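Local atomic coordinates of CysQ, sulfite synthesis pathway protein (Bacteroides thetaiotaomicron VPI-5482, PDB entry 3B8B), a protein that probably removes the 3'-phosphate from adenosine 3',5'-bisphosphate to give AMP, with magnesium as cofactor, as a bacterial member of the inositol monophosphatase superfamily. Residues T61-K66 / D105-T110; L32-K37 / R65-A70; E119-I124 / I137-K142. One frame throughout, in Å; residues are numbered along the deposited sequence.

In the fold
Along the chain, helix 20-43 comes first, then helix 59-75, then strands 100-108, 121-128 and 131-139 of the six-stranded mixed sheet. Contact 2 (32-37 with 65-70) pairs the two helices; contact 1 (61-66 with 105-110) sets the second helix against the end of strand 100-108; contact 3 (119-124 with 137-142) joins the next two strands. Centres of contacts 1 and 2 lie about 8 Å apart, 1 and 3 about 10 Å, 2 and 3 about 11 Å. R65 and K66 belong to both contact 1 and contact 2, and D105 and D108 bond through their backbones to N123 and T121. The helix pair thus backs the sheet beside the predicted magnesium site.

Contact 1: residues T61-K66 / D105-T110; sequences TIADRK and DPLDGT
Helix 61-66 passes beside a corner in the chain at P106 and L107, and the backbones come nearest at D64 and L107, whose CA atoms are 5.6 Å apart. P106 and L107 both direct their CB atoms at the helix. On one side of the contact, CD1 of L107 packs on the methyl CB of A63 at 3.7 Å. With CG anti to the backbone N (chi1 -167°) and chi2 also extended, the leucine side chain runs out straight to that methyl. P106 fits against D64 instead, its CB lying 3.9 Å from the carbonyl O of D64. The D64 carboxylate, modelled in two conformers and so less certain, reaches in one of them towards CB of L107 and the acids D105 and E85; D105 also lies close to D248. Such a cluster suits a cation site, and D105, D108 and L107, the last presumably through its backbone carbonyl, are predicted magnesium ligands. An Asx turn braces the corner: N of L107 donates to OD1 of D105 at 3.1 Å, from above the carboxylate plane. DPLDGT matches the family's DP(I/L)DGT signature, which carries metal ligands in relatives, and G109 occupies the N-cap position of helix 110-114. Around this buried junction, I38 of helix 20-43 touches L107, A67 and I71 of helix 59-75 pack on P106, and strand 121-128 pairs on either side of the corner, N123 with D105 and T121 with D108.

Contact 2: residues L32-K37 / R65-A70; sequences LKAGEK and RKAHEA. With SO4 (sulfate ion), chain D.
A34 and A67 bring the helices together: their CA atoms are only 4.2 Å apart, and the segment axes, running nearly antiparallel at 155°, approach to 8.0 Å. Small side chains make this closeness possible. The two alanine methyls meet at 3.8 Å between A34 CB and A67 CB, and A34 CB also sits against the carbonyl O of A67. One turn further along the second helix, A70 aims its methyl at the first, where CB rests 4.0 Å from the backbone N of A34 and close to its CA, with CB of K33 beside it. Three alanines thus let backbone approach backbone in an alanine-lined antiparallel helix pair, helix 20-43 against helix 59-75, which lies over the sheet in this inositol monophosphatase fold. A67 faces P106 of strand 100-108 as well.

Towards the surface, lysines border the alanine seam with their aliphatic parts. CG of K37 lies 3.9 Å from the carbonyl O of K66 and also near A70 CB. K37 CB touches K66 CB at 4.0 Å. With CG beside the backbone N (chi1 -62°), a bend at chi2 keeps CB and CG against the other helix, while the amine points out of the contact. K33 likewise turns its amine from the contact, to a salt bridge with D29. In one of two R65 conformers, NH2 makes a weak salt bridge with E69 OE2, which lies at the edge of the guanidinium in its plane. On the far side of helix 59-75, H68 holds a sulfate, probably from the crystallisation liquor: NE2 donates almost straight to SO4 O4 at 2.9 Å, in the plane of the ring, K88 N binds the same ion, and H68 ND1 is bonded to S84.

Contact 3: residues E119-I124 / I137-K142; sequences EFTVNI and IYVPVK
F120 leans its ring across the start of the turn at P140 and V141, meeting V141 CG2 with CZ at 3.5 Å and the P140 ring with CE1. Its CG lies between the backbone N and carbonyl carbon (chi1 51°), which swings the ring back over the partner segment; the F120 and V141 side chains cross at about a right angle. One water is held over the centre of the F120 ring and ties the segments together, donating to F120 O at 2.9 Å and accepting from V141 N.

V122 supplies the sheet bonding. It forms an antiparallel hydrogen-bonded pair with Y138: V122 N donates to Y138 O at 2.9 Å, and Y138 N returns a bond to V122 O at 3.0 Å. CG2 of V122 also lies near P140 CG.

I137, in the non-hydrogen-bonded pair with N123, lies on the other face. Its CG2 packs on T121 CG2 at 3.9 Å, and its CG1 nears N123 OD1. The N123 amide is held by ND2 donating to T121 OG1 at 2.8 Å, and OD1 by S224; T121 OG1 is also hydrogen-bonded to S223 OG.

These strands form a beta hairpin in the mixed sheet. Helix 225-232 covers the T121 and I137 face through I225 and C228, helix 20-43 covers V122 and Y138 with I38 and L32, and strand 100-108 adjoins strand 121-128.

Contact 1: residues T61-K66 / D105-T110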
# COMPACT_ATOMS: atom_id res chain seq x y z
N THR A 61 1.34 -12.53 14.54
CA THR A 61 0.15 -13.28 14.22
C THR A 61 -1.09 -12.62 14.80
O THR A 61 -2.11 -12.46 14.10
CB THR A 61 0.32 -14.74 14.72
OG1 THR A 61 1.40 -15.32 13.98
CG2 THR A 61 -0.97 -15.54 14.51
N ILE A 62 -0.99 -12.20 16.06
CA ILE A 62 -2.10 -11.56 16.75
C ILE A 62 -2.43 -10.21 16.11
O ILE A 62 -3.59 -9.92 15.83
CB ILE A 62 -1.80 -11.40 18.26
CG1 ILE A 62 -1.62 -12.77 18.93
CG2 ILE A 62 -2.92 -10.65 18.97
CD1 ILE A 62 -1.05 -12.68 20.34
N ALA A 63 -1.42 -9.40 15.84
CA ALA A 63 -1.65 -8.11 15.20
C ALA A 63 -2.30 -8.24 13.83
O ALA A 63 -3.21 -7.47 13.51
CB ALA A 63 -0.30 -7.34 15.06
N ASP A 64 -1.82 -9.19 13.02
CA ASP A 64 -2.38 -9.39 11.69
C ASP A 64 -3.85 -9.79 11.80
O ASP A 64 -4.72 -9.28 11.06
CB ASP A 64 -1.56 -10.44 10.93
CG ASP A 64 -2.12 -10.75 9.56
OD1 ASP A 64 -1.90 -9.97 8.61
OD2 ASP A 64 -2.80 -11.79 9.44
N ARG A 65 -4.14 -10.69 12.74
CA ARG A 65 -5.53 -11.14 12.94
C ARG A 65 -6.42 -9.99 13.41
O ARG A 65 -7.52 -9.80 12.87
CB ARG A 65 -5.67 -12.30 13.93
CG ARG A 65 -7.14 -12.74 14.10
CD ARG A 65 -7.36 -13.83 15.15
NE ARG A 65 -6.66 -13.59 16.41
CZ ARG A 65 -7.09 -12.86 17.43
NH1 ARG A 65 -6.33 -12.76 18.51
NH2 ARG A 65 -8.27 -12.23 17.39
N LYS A 66 -5.98 -9.23 14.40
CA LYS A 66 -6.82 -8.15 14.94
C LYS A 66 -7.02 -7.05 13.89
O LYS A 66 -8.10 -6.44 13.81
CB LYS A 66 -6.24 -7.59 16.24
CG LYS A 66 -6.25 -8.62 17.37
CD LYS A 66 -6.28 -7.98 18.74
CE LYS A 66 -6.66 -9.00 19.86
NZ LYS A 66 -8.11 -9.43 19.90
N ASP A 105 -4.13 -6.16 2.51
CA ASP A 105 -3.14 -6.75 3.40
C ASP A 105 -3.19 -5.97 4.70
O ASP A 105 -2.77 -4.83 4.75
CB ASP A 105 -1.72 -6.77 2.84
CG ASP A 105 -0.76 -7.58 3.73
OD1 ASP A 105 -1.16 -7.99 4.84
OD2 ASP A 105 0.40 -7.83 3.28
N PRO A 106 -3.73 -6.60 5.74
CA PRO A 106 -3.88 -5.87 7.02
C PRO A 106 -2.56 -5.42 7.64
O PRO A 106 -2.54 -4.45 8.40
CB PRO A 106 -4.59 -6.89 7.93
CG PRO A 106 -5.25 -7.84 6.98
CD PRO A 106 -4.29 -7.96 5.83
N LEU A 107 -1.47 -6.11 7.34
CA LEU A 107 -0.18 -5.80 7.96
C LEU A 107 0.92 -6.33 7.03
O LEU A 107 1.29 -7.53 7.09
CB LEU A 107 -0.08 -6.41 9.35
CG LEU A 107 1.07 -5.92 10.25
CD1 LEU A 107 0.97 -6.59 11.64
CD2 LEU A 107 2.42 -6.09 9.63
N ASP A 108 1.40 -5.45 6.18
CA ASP A 108 2.54 -5.76 5.30
C ASP A 108 3.85 -5.29 5.93
O ASP A 108 3.93 -4.19 6.48
CB ASP A 108 2.43 -5.12 3.93
CG ASP A 108 3.56 -5.58 2.99
OD1 ASP A 108 3.78 -6.81 2.89
OD2 ASP A 108 4.26 -4.70 2.47
N GLY A 109 4.89 -6.10 5.80
CA GLY A 109 6.20 -5.75 6.34
C GLY A 109 6.52 -6.53 7.58
O GLY A 109 6.68 -6.01 8.69
N THR A 110 6.55 -7.85 7.40
CA THR A 110 6.78 -8.77 8.47
C THR A 110 8.05 -8.47 9.26
O THR A 110 8.01 -8.36 10.50
CB THR A 110 6.82 -10.23 7.88
OG1 THR A 110 5.50 -10.54 7.43
CG2 THR A 110 7.29 -11.22 8.89

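Contact 2: residues L32-K37 / R65-A70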
# COMPACT_ATOMS: atom_id res chain seq x y z
N LEU A 32 -7.28 2.97 9.53
CA LEU A 32 -6.93 3.59 10.81
C LEU A 32 -7.28 2.68 11.99
O LEU A 32 -6.54 2.57 12.97
CB LEU A 32 -7.63 4.93 10.95
CG LEU A 32 -7.19 5.98 9.94
CD1 LEU A 32 -8.10 7.25 9.96
CD2 LEU A 32 -5.71 6.40 10.13
N LYS A 33 -8.45 2.04 11.92
CA LYS A 33 -8.84 1.11 12.96
C LYS A 33 -7.83 -0.05 13.06
O LYS A 33 -7.44 -0.46 14.18
CB LYS A 33 -10.25 0.57 12.69
CG LYS A 33 -11.38 1.64 12.77
CD LYS A 33 -11.94 1.85 14.11
CE LYS A 33 -13.10 2.91 14.10
NZ LYS A 33 -14.33 2.65 13.23
N ALA A 34 -7.43 -0.61 11.92
CA ALA A 34 -6.42 -1.66 11.89
C ALA A 34 -5.12 -1.16 12.51
O ALA A 34 -4.47 -1.85 13.31
CB ALA A 34 -6.17 -2.17 10.45
N GLY A 35 -4.74 0.04 12.12
CA GLY A 35 -3.54 0.68 12.64
C GLY A 35 -3.50 0.72 14.15
O GLY A 35 -2.48 0.41 14.77
N GLU A 36 -4.62 1.11 14.77
CA GLU A 36 -4.76 1.15 16.22
C GLU A 36 -4.49 -0.23 16.86
O GLU A 36 -3.78 -0.34 17.87
CB GLU A 36 -6.18 1.65 16.55
CG GLU A 36 -6.60 1.68 18.00
CD GLU A 36 -7.97 2.36 18.19
OE1 GLU A 36 -8.64 2.70 17.17
OE2 GLU A 36 -8.35 2.56 19.35
N LYS A 37 -5.10 -1.27 16.28
CA LYS A 37 -4.94 -2.62 16.80
C LYS A 37 -3.47 -3.05 16.72
O LYS A 37 -2.94 -3.65 17.65
CB LYS A 37 -5.80 -3.63 16.05
CG LYS A 37 -7.32 -3.38 16.16
CD LYS A 37 -7.81 -3.38 17.59
CE LYS A 37 -9.32 -3.25 17.67
NZ LYS A 37 -9.74 -3.65 19.04
N ARG A 65 -4.14 -10.69 12.74
CA ARG A 65 -5.53 -11.14 12.94
C ARG A 65 -6.42 -9.99 13.41
O ARG A 65 -7.52 -9.80 12.87
CB ARG A 65 -5.67 -12.30 13.93
CG ARG A 65 -7.14 -12.74 14.10
CD ARG A 65 -7.36 -13.83 15.15
NE ARG A 65 -6.66 -13.59 16.41
CZ ARG A 65 -7.09 -12.86 17.43
NH1 ARG A 65 -6.33 -12.76 18.51
NH2 ARG A 65 -8.27 -12.23 17.39
N LYS A 66 -5.98 -9.23 14.40
CA LYS A 66 -6.82 -8.15 14.94
C LYS A 66 -7.02 -7.05 13.89
O LYS A 66 -8.10 -6.44 13.81
CB LYS A 66 -6.24 -7.59 16.24
CG LYS A 66 -6.25 -8.62 17.37
CD LYS A 66 -6.28 -7.98 18.74
CE LYS A 66 -6.66 -9.00 19.86
NZ LYS A 66 -8.11 -9.43 19.90
N ALA A 67 -5.98 -6.79 13.09
CA ALA A 67 -6.08 -5.82 12.00
C ALA A 67 -7.10 -6.27 10.97
O ALA A 67 -7.94 -5.48 10.52
CB ALA A 67 -4.69 -5.61 11.34
N HIS A 68 -7.01 -7.54 10.58
CA HIS A 68 -7.96 -8.12 9.63
C HIS A 68 -9.39 -7.97 10.14
O HIS A 68 -10.27 -7.54 9.41
CB HIS A 68 -7.64 -9.57 9.35
CG HIS A 68 -8.68 -10.25 8.52
ND1 HIS A 68 -8.69 -10.22 7.15
CD2 HIS A 68 -9.78 -10.93 8.89
CE1 HIS A 68 -9.76 -10.86 6.71
NE2 HIS A 68 -10.43 -11.32 7.75
N GLU A 69 -9.60 -8.31 11.40
CA GLU A 69 -10.93 -8.26 11.99
C GLU A 69 -11.48 -6.84 11.98
O GLU A 69 -12.66 -6.64 11.66
CB GLU A 69 -10.88 -8.84 13.41
CG GLU A 69 -10.72 -10.35 13.40
CD GLU A 69 -10.46 -10.96 14.79
OE1 GLU A 69 -10.31 -10.19 15.78
OE2 GLU A 69 -10.38 -12.23 14.87
N ALA A 70 -10.64 -5.86 12.31
CA ALA A 70 -11.03 -4.45 12.32
C ALA A 70 -11.43 -3.99 10.93
O ALA A 70 -12.41 -3.26 10.74
CB ALA A 70 -9.88 -3.56 12.87
S SO4 D . -12.65 -14.20 7.33
O1 SO4 D . -13.88 -14.99 7.41
O2 SO4 D . -11.68 -14.77 8.26
O3 SO4 D . -12.13 -14.25 5.96
O4 SO4 D . -12.94 -12.80 7.70

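Contact 3: residues E119-I124 / I137-K142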
# COMPACT_ATOMS: atom_id res chain seq x y z
N GLU A 119 8.48 0.34 9.76
CA GLU A 119 7.91 0.79 8.47
C GLU A 119 7.03 -0.28 7.81
O GLU A 119 7.15 -0.61 6.63
CB GLU A 119 8.99 1.33 7.55
CG GLU A 119 9.64 2.59 8.16
CD GLU A 119 10.76 3.21 7.32
OE1 GLU A 119 11.01 2.73 6.19
OE2 GLU A 119 11.40 4.21 7.80
N PHE A 120 6.16 -0.84 8.64
CA PHE A 120 5.09 -1.74 8.19
C PHE A 120 3.83 -0.90 7.91
O PHE A 120 3.72 0.25 8.36
CB PHE A 120 4.82 -2.84 9.21
CG PHE A 120 4.60 -2.32 10.62
CD1 PHE A 120 3.34 -1.90 11.05
CD2 PHE A 120 5.68 -2.23 11.50
CE1 PHE A 120 3.16 -1.42 12.34
CE2 PHE A 120 5.48 -1.76 12.78
CZ PHE A 120 4.26 -1.32 13.19
N THR A 121 2.89 -1.48 7.16
CA THR A 121 1.75 -0.74 6.65
C THR A 121 0.48 -1.59 6.65
O THR A 121 0.51 -2.83 6.62
CB THR A 121 1.98 -0.31 5.18
OG1 THR A 121 2.19 -1.49 4.38
CG2 THR A 121 3.19 0.64 5.02
N VAL A 122 -0.65 -0.88 6.65
CA VAL A 122 -1.96 -1.44 6.35
C VAL A 122 -2.28 -1.04 4.91
O VAL A 122 -2.07 0.13 4.53
CB VAL A 122 -3.04 -0.87 7.29
CG1 VAL A 122 -4.39 -1.54 7.03
CG2 VAL A 122 -2.63 -1.04 8.78
N ASN A 123 -2.79 -1.99 4.10
CA ASN A 123 -3.02 -1.78 2.67
C ASN A 123 -4.44 -2.20 2.28
O ASN A 123 -4.81 -3.37 2.48
CB ASN A 123 -2.02 -2.55 1.80
CG ASN A 123 -0.60 -2.15 2.08
OD1 ASN A 123 -0.04 -1.33 1.37
ND2 ASN A 123 -0.03 -2.69 3.17
N ILE A 124 -5.23 -1.25 1.79
CA ILE A 124 -6.63 -1.50 1.33
C ILE A 124 -6.84 -0.88 -0.05
O ILE A 124 -6.63 0.32 -0.22
CB ILE A 124 -7.66 -0.96 2.33
CG1 ILE A 124 -7.51 -1.65 3.69
CG2 ILE A 124 -9.09 -1.20 1.77
CD1 ILE A 124 -8.42 -1.01 4.76
N ILE A 137 -3.08 3.50 2.19
CA ILE A 137 -1.97 2.92 2.95
C ILE A 137 -1.80 3.72 4.22
O ILE A 137 -1.72 4.96 4.16
CB ILE A 137 -0.67 2.98 2.13
CG1 ILE A 137 -0.80 2.04 0.94
CG2 ILE A 137 0.58 2.65 2.99
CD1 ILE A 137 0.40 2.15 -0.07
N TYR A 138 -1.79 3.02 5.35
CA TYR A 138 -1.55 3.66 6.64
C TYR A 138 -0.28 3.10 7.25
O TYR A 138 -0.07 1.88 7.25
CB TYR A 138 -2.73 3.46 7.59
CG TYR A 138 -2.60 4.25 8.89
CD1 TYR A 138 -2.32 5.62 8.88
CD2 TYR A 138 -2.80 3.64 10.13
CE1 TYR A 138 -2.21 6.33 10.06
CE2 TYR A 138 -2.68 4.35 11.30
CZ TYR A 138 -2.41 5.68 11.26
OH TYR A 138 -2.33 6.38 12.45
N VAL A 139 0.58 4.00 7.71
CA VAL A 139 1.86 3.66 8.33
C VAL A 139 1.71 3.94 9.83
O VAL A 139 1.85 5.09 10.28
CB VAL A 139 3.02 4.52 7.76
CG1 VAL A 139 4.36 3.95 8.26
CG2 VAL A 139 2.97 4.56 6.22
N PRO A 140 1.29 2.92 10.60
CA PRO A 140 0.87 3.23 11.98
C PRO A 140 1.92 3.89 12.89
O PRO A 140 1.58 4.79 13.67
CB PRO A 140 0.43 1.87 12.53
CG PRO A 140 0.06 1.08 11.34
CD PRO A 140 1.05 1.50 10.27
N VAL A 141 3.17 3.47 12.81
CA VAL A 141 4.21 4.07 13.66
C VAL A 141 4.39 5.58 13.40
O VAL A 141 4.56 6.35 14.33
CB VAL A 141 5.55 3.32 13.52
CG1 VAL A 141 6.67 4.08 14.29
CG2 VAL A 141 5.40 1.86 14.06
N LYS A 142 4.32 5.95 12.14
CA LYS A 142 4.55 7.32 11.68
C LYS A 142 3.30 8.19 11.62
O LYS A 142 3.41 9.40 11.35
CB LYS A 142 5.18 7.28 10.29
CG LYS A 142 6.49 6.52 10.18
CD LYS A 142 7.14 6.73 8.89
CE LYS A 142 7.68 8.12 8.80
NZ LYS A 142 8.73 8.15 7.81
O HOH W 1 4.38 1.62 10.80